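Local coordinates for Adp-heptose LPS heptosyltransferase II (Escherichia coli, PDB 1PSW), which transfers the second heptose from ADP-L-glycero-beta-D-manno-heptose to the heptosyl-Kdo2-lipid A core during lipopolysaccharide biosynthesis, at residues A[200-205]-A[229-234]; A[206-211]-A[334-339]; A[23-28]-A[48-53]; A[11-16]-A[129-134]. All coordinates share one frame; numbering follows the deposited sequence.

Contact 1. Residues A[200-205]-A[229-234]; sequences YHYAEL and NEILAA
Ala203 stands at the middle of this contact, its single methyl shared between two residues of the opposing segment. Ala203 CB meets Ala234 CB at 3.6 Å. The backbone oxygen Ile231 O lies 3.8 Å from Ala203 CB. So short a side chain lets the backbones come close: the CA atoms of Ala203 and Ile231 are 5.1 Å apart. Ile231 fills in next to the alanine with its two branches. With chi1 at -67°, its CG2 is anti to the backbone N and reaches the main chain of Ala203, 4.0 Å from Ala203 CA. The longer branch runs on to a different residue, and Ile231 CD1 comes to 3.9 Å from Tyr202 CB. No hydrogen bond spans the two segments, so the fit is one of apolar surfaces.

The second shell fixes these groups. Ile231 O takes the amide of Ala234 at 3.1 Å from Ala234 N, an i to i+3 bond that keeps Ala234 in a tight turn, with its methyl against Ala203. Tyr202 starts toward the neighbouring helix, but its ring leads off into the core, where it stands edge-to-face with Trp197 and meets Phe185; its hydroxyl makes a weak hydrogen bond to Asn268. Ile231 also rests on Pro187.

Helices 199-211 and 225-232 flank strand 215-218 in sequence, and their close approach at an alanine is a worked case of adjacent helices packing beside a parallel sheet in a Rossmann-like domain, here the C-terminal half of a GT-B glycosyltransferase.

Contact 2. Residues A[206-211]-A[334-339]; sequences AKQLID and RVLEEL
The amide of Gln208 is the flat group of this contact, and a methyl of Leu336 sits beside its nitrogen, displaced from the amide plane: Leu336 CD2 is 3.8 Å from Gln208 NE2. The same methyl also leans on the root of the glutamine, since Gln208 CB lies equally near. That double touch follows from a chain bent at chi2 (-76°), which folds the amide back so that its nitrogen and the CB flank one methyl. The two side chains cross at about a right angle.

The setting is the Rossmann-like C-terminal domain of the GT-B fold, in which helix 199-211 and the C-terminal helix 332-347 lie next to each other against the parallel sheet. Their short segments run with N-to-C directions 38° apart and axes approaching to 10.8 Å, a spacing that leaves room for interleaved leucines. Beneath the glutamine the contact turns wholly apolar. Leu209 slides past Leu336 in the opposite direction, and crosses Leu339 at about a right angle, so a single leucine touches two from the other helix, about one turn apart.

Deeper still lies the sheet. Leu209 rests on Ile183 and Phe185 of strand 182-186, while Leu339 touches Ala264 and Val266 of strand 264-268, so these leucines pack both on each other and on the sheet. Gln208, by contrast, remains partly exposed at the margin.

Both methyls of Leu209 are used: Leu209 CD2 meets Leu336 CD1 at 3.8 Å, and Leu209 CD1 meets Leu339 CD2 at the same distance.

Contact 3. Residues A[23-28]-A[48-53]; sequences TLQARY and MPEVNE
Near the end of the helix that brings Gln25 up to Glu50, the carbonyl oxygen of Thr23 is gripped by two amides, at 3.0 Å from Arg27 N and 3.1 Å from Ala26 N. This shared acceptor keeps the last turn in shape around Gln25, whose side chain makes the crossing. The glutamine is extended beyond CG (chi2 -159°), which carries the amide out to the main chain of Glu50, with Gln25 CD 4.0 Å from Glu50 O and a similar distance from its CA. Its amide therefore lies against the backbone of the turn.

Glu50 behaves differently. Its CB faces the helix, but the chain bends at chi2 (76°) and leads the carboxylate away, with a plane 61° from that of the amide. The two side chains cross at about a right angle; Glu50 also packs on Tyr21 and Arg22, farther up the same helix. A type I turn from Met48 to Val51, closed at 3.3 Å between Val51 N and Met48 O, presents the backbone of Glu50. With an alanine in place of Gln25, the turn would probably lose the cover of the amide and a gap would open above Glu50.

At the surface, then, one long side chain joins the end of helix 11-27 to the turn entering edge strand 51-56, in the parallel beta-alpha-beta layout of the N-terminal Rossmann-like domain.

Contact 4. Residues A[11-16]-A[129-134]; sequences VGDMMM and PLMVER
A selenomethionine laid over the face of a carboxylate sets this contact apart: the methyl of Met131 hangs above Asp13, with Met131 CE 3.4 Å from Asp13 CG. The selenium lies over the same face, Met131 SE being 3.4 Å from Asp13 OD1. Met131 reaches there with CG anti to its backbone N (chi1 157°) and then bends at chi3, which swings the methyl across the carboxylate. Roughly at right angles to the approach to OD1, Met131 SE packs 3.8 Å from Met16 CG. Met16 goes on to Val132, where the fit of its methyl end is doubtful in the model. An alanine replacing Asp13 would remove the carboxylate, and the end of Met131 is likely to lose its support there and turn more freely.

Met131 is the first residue of helix 131-137. Leu130 is its N-cap, and the backbone Leu130 N is bound by Glu133 OE1 at 3.1 Å, from above the carboxylate plane, as in one half of a capping box.

Met131 is backbone-bonded to Phe294, and Met16 touches His274 and Leu298. The start of helix 11-27 thus faces the second domain, at the interdomain cleft where GT-B enzymes bind their substrates.

Contacts 1 and 2 belong to the C-terminal domain and share helix 199-211, their centres 12 Å apart; Leu205 joins them, with Leu205 CD1 3.8 Å from Leu336 CB. Contacts 3 and 4 share helix 11-27 in the N-terminal domain, at opposite ends of it, 16 Å between centres, and meet where Met48 CE lies 3.7 Å from Met14 O. The pairs are well separated: contacts 1 and 3 have centres about 41 Å apart, on opposite sides of the chain's centre. Contact 4 lies nearest that centre, by the interdomain cleft, and is still about 15 Å from contact 1 at the nearest atoms.

Contact 1. Residues A[200-205]-A[229-234]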
loop_
_atom_site.group_PDB
_atom_site.type_symbol
_atom_site.label_atom_id
_atom_site.label_comp_id
_atom_site.label_asym_id
_atom_site.label_seq_id
_atom_site.Cartn_x
_atom_site.Cartn_y
_atom_site.Cartn_z
ATOM N N TYR A 200 1.830 -22.640 6.724
ATOM C CA TYR A 200 1.086 -23.549 7.592
ATOM C C TYR A 200 0.452 -22.839 8.777
ATOM O O TYR A 200 -0.548 -23.308 9.320
ATOM C CB TYR A 200 1.977 -24.700 8.064
ATOM C CG TYR A 200 3.351 -24.290 8.530
ATOM C CD1 TYR A 200 3.582 -23.921 9.852
ATOM C CD2 TYR A 200 4.426 -24.296 7.648
ATOM C CE1 TYR A 200 4.855 -23.575 10.288
ATOM C CE2 TYR A 200 5.692 -23.953 8.062
ATOM C CZ TYR A 200 5.903 -23.595 9.383
ATOM O OH TYR A 200 7.170 -23.267 9.780
ATOM N N HIS A 201 1.029 -21.717 9.200
ATOM C CA HIS A 201 0.418 -20.973 10.294
ATOM C C HIS A 201 -0.858 -20.322 9.756
ATOM O O HIS A 201 -1.884 -20.310 10.439
ATOM C CB HIS A 201 1.363 -19.910 10.856
ATOM C CG HIS A 201 2.372 -20.454 11.827
ATOM N ND1 HIS A 201 2.273 -21.713 12.370
ATOM C CD2 HIS A 201 3.496 -19.903 12.343
ATOM C CE1 HIS A 201 3.300 -21.922 13.183
ATOM N NE2 HIS A 201 4.053 -20.842 13.183
ATOM N N TYR A 202 -0.811 -19.789 8.536
ATOM C CA TYR A 202 -2.011 -19.186 7.956
ATOM C C TYR A 202 -3.096 -20.257 7.811
ATOM O O TYR A 202 -4.276 -19.978 8.017
ATOM C CB TYR A 202 -1.720 -18.552 6.581
ATOM C CG TYR A 202 -1.242 -17.107 6.643
ATOM C CD1 TYR A 202 -2.103 -16.081 7.068
ATOM C CD2 TYR A 202 0.069 -16.764 6.295
ATOM C CE1 TYR A 202 -1.668 -14.746 7.145
ATOM C CE2 TYR A 202 0.513 -15.435 6.370
ATOM C CZ TYR A 202 -0.354 -14.438 6.793
ATOM O OH TYR A 202 0.084 -13.132 6.881
ATOM N N ALA A 203 -2.698 -21.482 7.469
ATOM C CA ALA A 203 -3.664 -22.568 7.307
ATOM C C ALA A 203 -4.344 -22.908 8.630
ATOM O O ALA A 203 -5.561 -23.068 8.686
ATOM C CB ALA A 203 -2.976 -23.802 6.734
ATOM N N GLU A 204 -3.548 -23.026 9.688
ATOM C CA GLU A 204 -4.072 -23.333 11.013
ATOM C C GLU A 204 -5.033 -22.226 11.454
ATOM O O GLU A 204 -6.098 -22.493 12.015
ATOM C CB GLU A 204 -2.916 -23.464 12.011
ATOM C CG GLU A 204 -3.322 -23.665 13.468
ATOM C CD GLU A 204 -4.259 -24.843 13.663
ATOM O OE1 GLU A 204 -3.951 -25.945 13.156
ATOM O OE2 GLU A 204 -5.301 -24.670 14.333
ATOM N N LEU A 205 -4.659 -20.976 11.195
ATOM C CA LEU A 205 -5.512 -19.846 11.564
ATOM C C LEU A 205 -6.828 -19.897 10.794
ATOM O O LEU A 205 -7.886 -19.561 11.329
ATOM C CB LEU A 205 -4.806 -18.509 11.285
ATOM C CG LEU A 205 -5.612 -17.248 11.659
ATOM C CD1 LEU A 205 -6.002 -17.300 13.130
ATOM C CD2 LEU A 205 -4.800 -15.994 11.378
ATOM N N ASN A 229 -2.354 -21.571 -2.741
ATOM C CA ASN A 229 -2.717 -22.966 -2.955
ATOM C C ASN A 229 -2.110 -23.883 -1.896
ATOM O O ASN A 229 -2.735 -24.861 -1.501
ATOM C CB ASN A 229 -2.276 -23.434 -4.348
ATOM C CG ASN A 229 -3.275 -23.069 -5.440
ATOM O OD1 ASN A 229 -4.414 -22.683 -5.163
ATOM N ND2 ASN A 229 -2.854 -23.210 -6.693
ATOM N N GLU A 230 -0.901 -23.572 -1.435
ATOM C CA GLU A 230 -0.252 -24.393 -0.419
ATOM C C GLU A 230 -1.023 -24.268 0.893
ATOM O O GLU A 230 -1.077 -25.207 1.682
ATOM C CB GLU A 230 1.219 -23.972 -0.238
ATOM C CG GLU A 230 2.002 -24.841 0.765
ATOM C CD GLU A 230 3.513 -24.607 0.743
ATOM O OE1 GLU A 230 3.952 -23.432 0.704
ATOM O OE2 GLU A 230 4.277 -25.603 0.796
ATOM N N ILE A 231 -1.630 -23.106 1.118
ATOM C CA ILE A 231 -2.426 -22.872 2.319
ATOM C C ILE A 231 -3.710 -23.701 2.231
ATOM O O ILE A 231 -4.085 -24.398 3.180
ATOM C CB ILE A 231 -2.779 -21.365 2.467
ATOM C CG1 ILE A 231 -1.501 -20.567 2.743
ATOM C CG2 ILE A 231 -3.796 -21.161 3.581
ATOM C CD1 ILE A 231 -1.677 -19.053 2.717
ATOM N N LEU A 232 -4.379 -23.630 1.084
ATOM C CA LEU A 232 -5.620 -24.381 0.861
ATOM C C LEU A 232 -5.421 -25.891 0.950
ATOM O O LEU A 232 -6.293 -26.611 1.430
ATOM C CB LEU A 232 -6.191 -24.051 -0.518
ATOM C CG LEU A 232 -7.331 -23.047 -0.608
ATOM C CD1 LEU A 232 -7.561 -22.722 -2.066
ATOM C CD2 LEU A 232 -8.600 -23.614 0.025
ATOM N N ALA A 233 -4.278 -26.359 0.464
ATOM C CA ALA A 233 -3.968 -27.783 0.471
ATOM C C ALA A 233 -3.843 -28.347 1.886
ATOM O O ALA A 233 -3.796 -29.562 2.071
ATOM C CB ALA A 233 -2.685 -28.037 -0.306
ATOM N N ALA A 234 -3.789 -27.471 2.882
ATOM C CA ALA A 234 -3.655 -27.914 4.263
ATOM C C ALA A 234 -5.005 -28.039 4.954
ATOM O O ALA A 234 -5.086 -28.465 6.107
ATOM C CB ALA A 234 -2.765 -26.951 5.033
#

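Contact 2. Residues A[206-211]-A[334-339]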
loop_
_atom_site.group_PDB
_atom_site.type_symbol
_atom_site.label_atom_id
_atom_site.label_comp_id
_atom_site.label_asym_id
_atom_site.label_seq_id
_atom_site.Cartn_x
_atom_site.Cartn_y
_atom_site.Cartn_z
ATOM N N ALA A 206 -6.761 -20.304 9.531
ATOM C CA ALA A 206 -7.966 -20.391 8.715
ATOM C C ALA A 206 -8.912 -21.457 9.282
ATOM O O ALA A 206 -10.129 -21.252 9.347
ATOM C CB ALA A 206 -7.601 -20.719 7.265
ATOM N N LYS A 207 -8.357 -22.594 9.697
ATOM C CA LYS A 207 -9.176 -23.667 10.261
ATOM C C LYS A 207 -9.911 -23.161 11.492
ATOM O O LYS A 207 -11.095 -23.442 11.690
ATOM C CB LYS A 207 -8.309 -24.864 10.666
ATOM C CG LYS A 207 -7.597 -25.525 9.517
ATOM C CD LYS A 207 -6.739 -26.679 10.001
ATOM C CE LYS A 207 -5.985 -27.293 8.841
ATOM N NZ LYS A 207 -5.004 -28.323 9.270
ATOM N N GLN A 208 -9.194 -22.421 12.327
ATOM C CA GLN A 208 -9.766 -21.871 13.550
ATOM C C GLN A 208 -10.875 -20.860 13.253
ATOM O O GLN A 208 -11.903 -20.840 13.932
ATOM C CB GLN A 208 -8.674 -21.182 14.368
ATOM C CG GLN A 208 -7.548 -22.082 14.825
ATOM C CD GLN A 208 -7.936 -22.962 15.990
ATOM O OE1 GLN A 208 -8.628 -23.971 15.826
ATOM N NE2 GLN A 208 -7.514 -22.569 17.186
ATOM N N LEU A 209 -10.648 -20.011 12.253
ATOM C CA LEU A 209 -11.626 -18.988 11.881
ATOM C C LEU A 209 -12.875 -19.586 11.239
ATOM O O LEU A 209 -13.997 -19.166 11.526
ATOM C CB LEU A 209 -10.988 -17.957 10.938
ATOM C CG LEU A 209 -9.995 -16.990 11.594
ATOM C CD1 LEU A 209 -9.273 -16.148 10.539
ATOM C CD2 LEU A 209 -10.744 -16.101 12.570
ATOM N N ILE A 210 -12.678 -20.564 10.365
ATOM C CA ILE A 210 -13.796 -21.221 9.708
ATOM C C ILE A 210 -14.633 -21.926 10.769
ATOM O O ILE A 210 -15.860 -22.004 10.673
ATOM C CB ILE A 210 -13.285 -22.233 8.674
ATOM C CG1 ILE A 210 -12.633 -21.469 7.516
ATOM C CG2 ILE A 210 -14.422 -23.128 8.195
ATOM C CD1 ILE A 210 -11.884 -22.334 6.540
ATOM N N ASP A 211 -13.963 -22.424 11.801
ATOM C CA ASP A 211 -14.669 -23.102 12.871
ATOM C C ASP A 211 -15.470 -22.100 13.705
ATOM O O ASP A 211 -16.443 -22.479 14.356
ATOM C CB ASP A 211 -13.687 -23.867 13.757
ATOM C CG ASP A 211 -14.386 -24.652 14.847
ATOM O OD1 ASP A 211 -15.235 -25.510 14.514
ATOM O OD2 ASP A 211 -14.089 -24.414 16.037
ATOM N N ARG A 334 -1.928 -17.013 19.164
ATOM C CA ARG A 334 -1.650 -15.642 19.584
ATOM C C ARG A 334 -2.368 -14.676 18.639
ATOM O O ARG A 334 -3.026 -13.730 19.077
ATOM C CB ARG A 334 -0.140 -15.365 19.563
ATOM C CG ARG A 334 0.245 -13.929 19.894
ATOM C CD ARG A 334 1.733 -13.697 19.655
ATOM N NE ARG A 334 2.582 -14.429 20.600
ATOM C CZ ARG A 334 3.006 -13.941 21.763
ATOM N NH1 ARG A 334 2.664 -12.714 22.133
ATOM N NH2 ARG A 334 3.774 -14.679 22.554
ATOM N N VAL A 335 -2.242 -14.932 17.339
ATOM C CA VAL A 335 -2.868 -14.102 16.314
ATOM C C VAL A 335 -4.392 -14.164 16.403
ATOM O O VAL A 335 -5.079 -13.143 16.301
ATOM C CB VAL A 335 -2.408 -14.540 14.896
ATOM C CG1 VAL A 335 -3.103 -13.700 13.822
ATOM C CG2 VAL A 335 -0.895 -14.378 14.776
ATOM N N LEU A 336 -4.921 -15.365 16.601
ATOM C CA LEU A 336 -6.366 -15.547 16.706
ATOM C C LEU A 336 -6.949 -14.728 17.857
ATOM O O LEU A 336 -8.013 -14.123 17.725
ATOM C CB LEU A 336 -6.701 -17.026 16.904
ATOM C CG LEU A 336 -8.178 -17.361 17.101
ATOM C CD1 LEU A 336 -8.977 -16.959 15.864
ATOM C CD2 LEU A 336 -8.323 -18.851 17.373
ATOM N N GLU A 337 -6.248 -14.719 18.985
ATOM C CA GLU A 337 -6.690 -13.971 20.157
ATOM C C GLU A 337 -6.732 -12.475 19.890
ATOM O O GLU A 337 -7.659 -11.784 20.311
ATOM C CB GLU A 337 -5.764 -14.254 21.337
ATOM C CG GLU A 337 -6.092 -15.538 22.077
ATOM C CD GLU A 337 -5.080 -15.868 23.157
ATOM O OE1 GLU A 337 -4.656 -14.936 23.877
ATOM O OE2 GLU A 337 -4.722 -17.059 23.299
ATOM N N GLU A 338 -5.714 -11.973 19.201
ATOM C CA GLU A 338 -5.650 -10.553 18.870
ATOM C C GLU A 338 -6.759 -10.213 17.873
ATOM O O GLU A 338 -7.380 -9.148 17.945
ATOM C CB GLU A 338 -4.295 -10.214 18.251
ATOM C CG GLU A 338 -4.131 -8.748 17.901
ATOM C CD GLU A 338 -3.901 -7.881 19.122
ATOM O OE1 GLU A 338 -2.874 -8.090 19.805
ATOM O OE2 GLU A 338 -4.748 -7.004 19.403
ATOM N N LEU A 339 -6.997 -11.130 16.941
ATOM C CA LEU A 339 -8.011 -10.944 15.916
ATOM C C LEU A 339 -9.425 -10.930 16.508
ATOM O O LEU A 339 -10.196 -10.013 16.238
ATOM C CB LEU A 339 -7.880 -12.040 14.853
ATOM C CG LEU A 339 -8.576 -11.826 13.508
ATOM C CD1 LEU A 339 -8.010 -10.588 12.820
ATOM C CD2 LEU A 339 -8.366 -13.055 12.622
#

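Contact 3. Residues A[23-28]-A[48-53]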
loop_
_atom_site.group_PDB
_atom_site.type_symbol
_atom_site.label_atom_id
_atom_site.label_comp_id
_atom_site.label_asym_id
_atom_site.label_seq_id
_atom_site.Cartn_x
_atom_site.Cartn_y
_atom_site.Cartn_z
ATOM N N THR A 23 -2.090 16.373 0.777
ATOM C CA THR A 23 -1.468 17.577 1.303
ATOM C C THR A 23 -1.396 18.676 0.240
ATOM O O THR A 23 -1.609 19.852 0.543
ATOM C CB THR A 23 -0.058 17.278 1.854
ATOM O OG1 THR A 23 -0.154 16.254 2.849
ATOM C CG2 THR A 23 0.550 18.523 2.491
ATOM N N LEU A 24 -1.117 18.299 -1.003
ATOM C CA LEU A 24 -1.029 19.275 -2.086
ATOM C C LEU A 24 -2.346 20.007 -2.300
ATOM O O LEU A 24 -2.363 21.211 -2.539
ATOM C CB LEU A 24 -0.616 18.592 -3.391
ATOM C CG LEU A 24 0.857 18.196 -3.514
ATOM C CD1 LEU A 24 1.042 17.303 -4.727
ATOM C CD2 LEU A 24 1.721 19.435 -3.618
ATOM N N GLN A 25 -3.447 19.274 -2.218
ATOM C CA GLN A 25 -4.757 19.865 -2.409
ATOM C C GLN A 25 -5.207 20.694 -1.215
ATOM O O GLN A 25 -6.126 21.502 -1.321
ATOM C CB GLN A 25 -5.763 18.770 -2.738
ATOM C CG GLN A 25 -5.431 18.103 -4.073
ATOM C CD GLN A 25 -6.609 17.400 -4.706
ATOM O OE1 GLN A 25 -6.695 17.282 -5.932
ATOM N NE2 GLN A 25 -7.529 16.925 -3.876
ATOM N N ALA A 26 -4.546 20.504 -0.079
ATOM C CA ALA A 26 -4.881 21.264 1.112
ATOM C C ALA A 26 -4.028 22.534 1.187
ATOM O O ALA A 26 -4.412 23.500 1.839
ATOM C CB ALA A 26 -4.653 20.410 2.354
ATOM N N ARG A 27 -2.872 22.530 0.524
ATOM C CA ARG A 27 -1.969 23.681 0.557
ATOM C C ARG A 27 -2.003 24.540 -0.700
ATOM O O ARG A 27 -1.512 25.668 -0.691
ATOM C CB ARG A 27 -0.527 23.216 0.798
ATOM C CG ARG A 27 -0.346 22.297 1.996
ATOM C CD ARG A 27 -0.772 22.933 3.312
ATOM N NE ARG A 27 -0.045 24.161 3.615
ATOM C CZ ARG A 27 -0.039 24.743 4.810
ATOM N NH1 ARG A 27 -0.719 24.210 5.822
ATOM N NH2 ARG A 27 0.646 25.864 4.994
ATOM N N TYR A 28 -2.577 24.009 -1.776
ATOM C CA TYR A 28 -2.656 24.737 -3.043
ATOM C C TYR A 28 -4.059 24.735 -3.620
ATOM O O TYR A 28 -4.738 23.703 -3.626
ATOM C CB TYR A 28 -1.707 24.118 -4.073
ATOM C CG TYR A 28 -0.261 24.133 -3.652
ATOM C CD1 TYR A 28 0.546 25.242 -3.891
ATOM C CD2 TYR A 28 0.291 23.049 -2.977
ATOM C CE1 TYR A 28 1.867 25.270 -3.466
ATOM C CE2 TYR A 28 1.607 23.067 -2.546
ATOM C CZ TYR A 28 2.388 24.176 -2.790
ATOM O OH TYR A 28 3.680 24.197 -2.338
HETATM N N MSE A 48 -8.201 6.702 -5.756
HETATM C CA MSE A 48 -7.811 7.935 -5.065
HETATM C C MSE A 48 -8.466 9.144 -5.729
HETATM O O MSE A 48 -8.185 9.456 -6.891
HETATM C CB MSE A 48 -6.290 8.114 -5.105
HETATM C CG MSE A 48 -5.510 7.032 -4.384
HETATM SE SE MSE A 48 -3.628 7.300 -4.602
HETATM C CE MSE A 48 -3.007 5.452 -4.395
ATOM N N PRO A 49 -9.370 9.827 -5.007
ATOM C CA PRO A 49 -10.059 11.003 -5.547
ATOM C C PRO A 49 -9.161 12.212 -5.810
ATOM O O PRO A 49 -9.520 13.104 -6.580
ATOM C CB PRO A 49 -11.136 11.285 -4.498
ATOM C CG PRO A 49 -10.500 10.819 -3.233
ATOM C CD PRO A 49 -9.846 9.519 -3.648
ATOM N N GLU A 50 -8.000 12.242 -5.166
ATOM C CA GLU A 50 -7.062 13.345 -5.339
ATOM C C GLU A 50 -6.366 13.305 -6.699
ATOM O O GLU A 50 -5.826 14.315 -7.159
ATOM C CB GLU A 50 -5.989 13.320 -4.242
ATOM C CG GLU A 50 -6.509 13.419 -2.806
ATOM C CD GLU A 50 -7.135 12.129 -2.294
ATOM O OE1 GLU A 50 -6.807 11.039 -2.820
ATOM O OE2 GLU A 50 -7.945 12.206 -1.342
ATOM N N VAL A 51 -6.382 12.141 -7.341
ATOM C CA VAL A 51 -5.723 11.971 -8.633
ATOM C C VAL A 51 -6.623 12.278 -9.826
ATOM O O VAL A 51 -7.688 11.688 -9.987
ATOM C CB VAL A 51 -5.158 10.541 -8.772
ATOM C CG1 VAL A 51 -4.603 10.326 -10.171
ATOM C CG2 VAL A 51 -4.069 10.331 -7.732
ATOM N N ASN A 52 -6.179 13.213 -10.658
ATOM C CA ASN A 52 -6.937 13.609 -11.832
ATOM C C ASN A 52 -6.856 12.561 -12.929
ATOM O O ASN A 52 -7.879 12.092 -13.421
ATOM C CB ASN A 52 -6.426 14.946 -12.376
ATOM C CG ASN A 52 -7.127 15.356 -13.664
ATOM O OD1 ASN A 52 -8.355 15.456 -13.708
ATOM N ND2 ASN A 52 -6.349 15.597 -14.717
ATOM N N GLU A 53 -5.636 12.195 -13.307
ATOM C CA GLU A 53 -5.442 11.219 -14.370
ATOM C C GLU A 53 -4.178 10.386 -14.186
ATOM O O GLU A 53 -3.181 10.857 -13.638
ATOM C CB GLU A 53 -5.369 11.941 -15.714
ATOM C CG GLU A 53 -5.369 11.020 -16.918
ATOM C CD GLU A 53 -5.045 11.748 -18.206
ATOM O OE1 GLU A 53 -5.696 12.777 -18.492
ATOM O OE2 GLU A 53 -4.139 11.287 -18.936
#

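Contact 4. Residues A[11-16]-A[129-134]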
loop_
_atom_site.group_PDB
_atom_site.type_symbol
_atom_site.label_atom_id
_atom_site.label_comp_id
_atom_site.label_asym_id
_atom_site.label_seq_id
_atom_site.Cartn_x
_atom_site.Cartn_y
_atom_site.Cartn_z
ATOM N N VAL A 11 3.206 -1.139 -4.270
ATOM C CA VAL A 11 1.899 -0.891 -3.684
ATOM C C VAL A 11 1.983 -0.064 -2.408
ATOM O O VAL A 11 1.318 0.964 -2.292
ATOM C CB VAL A 11 1.165 -2.214 -3.379
ATOM C CG1 VAL A 11 -0.131 -1.933 -2.636
ATOM C CG2 VAL A 11 0.867 -2.953 -4.677
ATOM N N GLY A 12 2.806 -0.501 -1.459
ATOM C CA GLY A 12 2.933 0.224 -0.208
ATOM C C GLY A 12 3.273 1.686 -0.408
ATOM O O GLY A 12 2.568 2.565 0.086
ATOM N N ASP A 13 4.359 1.938 -1.134
ATOM C CA ASP A 13 4.828 3.283 -1.413
ATOM C C ASP A 13 3.767 4.119 -2.126
ATOM O O ASP A 13 3.587 5.294 -1.818
ATOM C CB ASP A 13 6.101 3.221 -2.262
ATOM C CG ASP A 13 7.276 2.617 -1.515
ATOM O OD1 ASP A 13 7.072 2.066 -0.413
ATOM O OD2 ASP A 13 8.410 2.690 -2.033
HETATM N N MSE A 14 3.061 3.513 -3.075
HETATM C CA MSE A 14 2.021 4.231 -3.803
HETATM C C MSE A 14 0.911 4.650 -2.842
HETATM O O MSE A 14 0.377 5.754 -2.932
HETATM C CB MSE A 14 1.432 3.351 -4.911
HETATM C CG MSE A 14 0.333 4.033 -5.734
HETATM SE SE MSE A 14 0.921 5.688 -6.602
HETATM C CE MSE A 14 2.092 4.927 -7.931
HETATM N N MSE A 15 0.561 3.766 -1.921
HETATM C CA MSE A 15 -0.480 4.083 -0.964
HETATM C C MSE A 15 -0.002 5.284 -0.134
HETATM O O MSE A 15 -0.756 6.231 0.094
HETATM C CB MSE A 15 -0.750 2.857 -0.080
HETATM C CG MSE A 15 -2.134 2.851 0.613
HETATM SE SE MSE A 15 -3.623 2.858 -0.636
HETATM C CE MSE A 15 -4.311 4.656 -0.309
HETATM N N MSE A 16 1.257 5.254 0.307
HETATM C CA MSE A 16 1.805 6.352 1.098
HETATM C C MSE A 16 1.828 7.665 0.324
HETATM O O MSE A 16 1.666 8.726 0.908
HETATM C CB MSE A 16 3.239 6.048 1.552
HETATM C CG MSE A 16 3.385 4.813 2.380
HETATM SE SE MSE A 16 2.111 4.806 3.787
HETATM C CE MSE A 16 2.876 6.182 4.841
ATOM N N PRO A 129 11.846 10.183 10.198
ATOM C CA PRO A 129 11.784 8.736 10.445
ATOM C C PRO A 129 10.721 7.949 9.680
ATOM O O PRO A 129 10.906 6.759 9.417
ATOM C CB PRO A 129 11.581 8.659 11.953
ATOM C CG PRO A 129 10.758 9.873 12.230
ATOM C CD PRO A 129 11.429 10.937 11.395
ATOM N N LEU A 130 9.620 8.597 9.315
ATOM C CA LEU A 130 8.549 7.907 8.600
ATOM C C LEU A 130 8.503 8.254 7.119
ATOM O O LEU A 130 8.690 9.403 6.746
ATOM C CB LEU A 130 7.196 8.240 9.242
ATOM C CG LEU A 130 7.056 7.897 10.732
ATOM C CD1 LEU A 130 5.639 8.202 11.205
ATOM C CD2 LEU A 130 7.383 6.431 10.942
HETATM N N MSE A 131 8.258 7.254 6.279
HETATM C CA MSE A 131 8.167 7.488 4.851
HETATM C C MSE A 131 7.047 8.468 4.543
HETATM O O MSE A 131 7.194 9.305 3.659
HETATM C CB MSE A 131 7.906 6.187 4.086
HETATM C CG MSE A 131 7.259 6.415 2.715
HETATM SE SE MSE A 131 7.116 4.821 1.607
HETATM C CE MSE A 131 8.545 5.156 0.353
ATOM N N VAL A 132 5.931 8.374 5.267
ATOM C CA VAL A 132 4.799 9.273 5.022
ATOM C C VAL A 132 5.190 10.729 5.253
ATOM O O VAL A 132 4.729 11.627 4.538
ATOM C CB VAL A 132 3.576 8.946 5.925
ATOM C CG1 VAL A 132 3.883 9.250 7.397
ATOM C CG2 VAL A 132 2.374 9.756 5.464
ATOM N N GLU A 133 6.034 10.966 6.251
ATOM C CA GLU A 133 6.487 12.317 6.535
ATOM C C GLU A 133 7.375 12.804 5.388
ATOM O O GLU A 133 7.298 13.963 4.991
ATOM C CB GLU A 133 7.254 12.355 7.862
ATOM C CG GLU A 133 6.413 11.890 9.047
ATOM C CD GLU A 133 7.227 11.717 10.317
ATOM O OE1 GLU A 133 8.407 11.314 10.216
ATOM O OE2 GLU A 133 6.682 11.960 11.416
ATOM N N ARG A 134 8.202 11.916 4.843
ATOM C CA ARG A 134 9.081 12.301 3.749
ATOM C C ARG A 134 8.316 12.705 2.497
ATOM O O ARG A 134 8.728 13.624 1.786
ATOM C CB ARG A 134 10.067 11.174 3.426
ATOM C CG ARG A 134 10.994 10.866 4.592
ATOM C CD ARG A 134 12.021 9.791 4.271
ATOM N NE ARG A 134 12.707 9.375 5.490
ATOM C CZ ARG A 134 13.647 8.437 5.549
ATOM N NH1 ARG A 134 14.032 7.804 4.447
ATOM N NH2 ARG A 134 14.188 8.118 6.721
#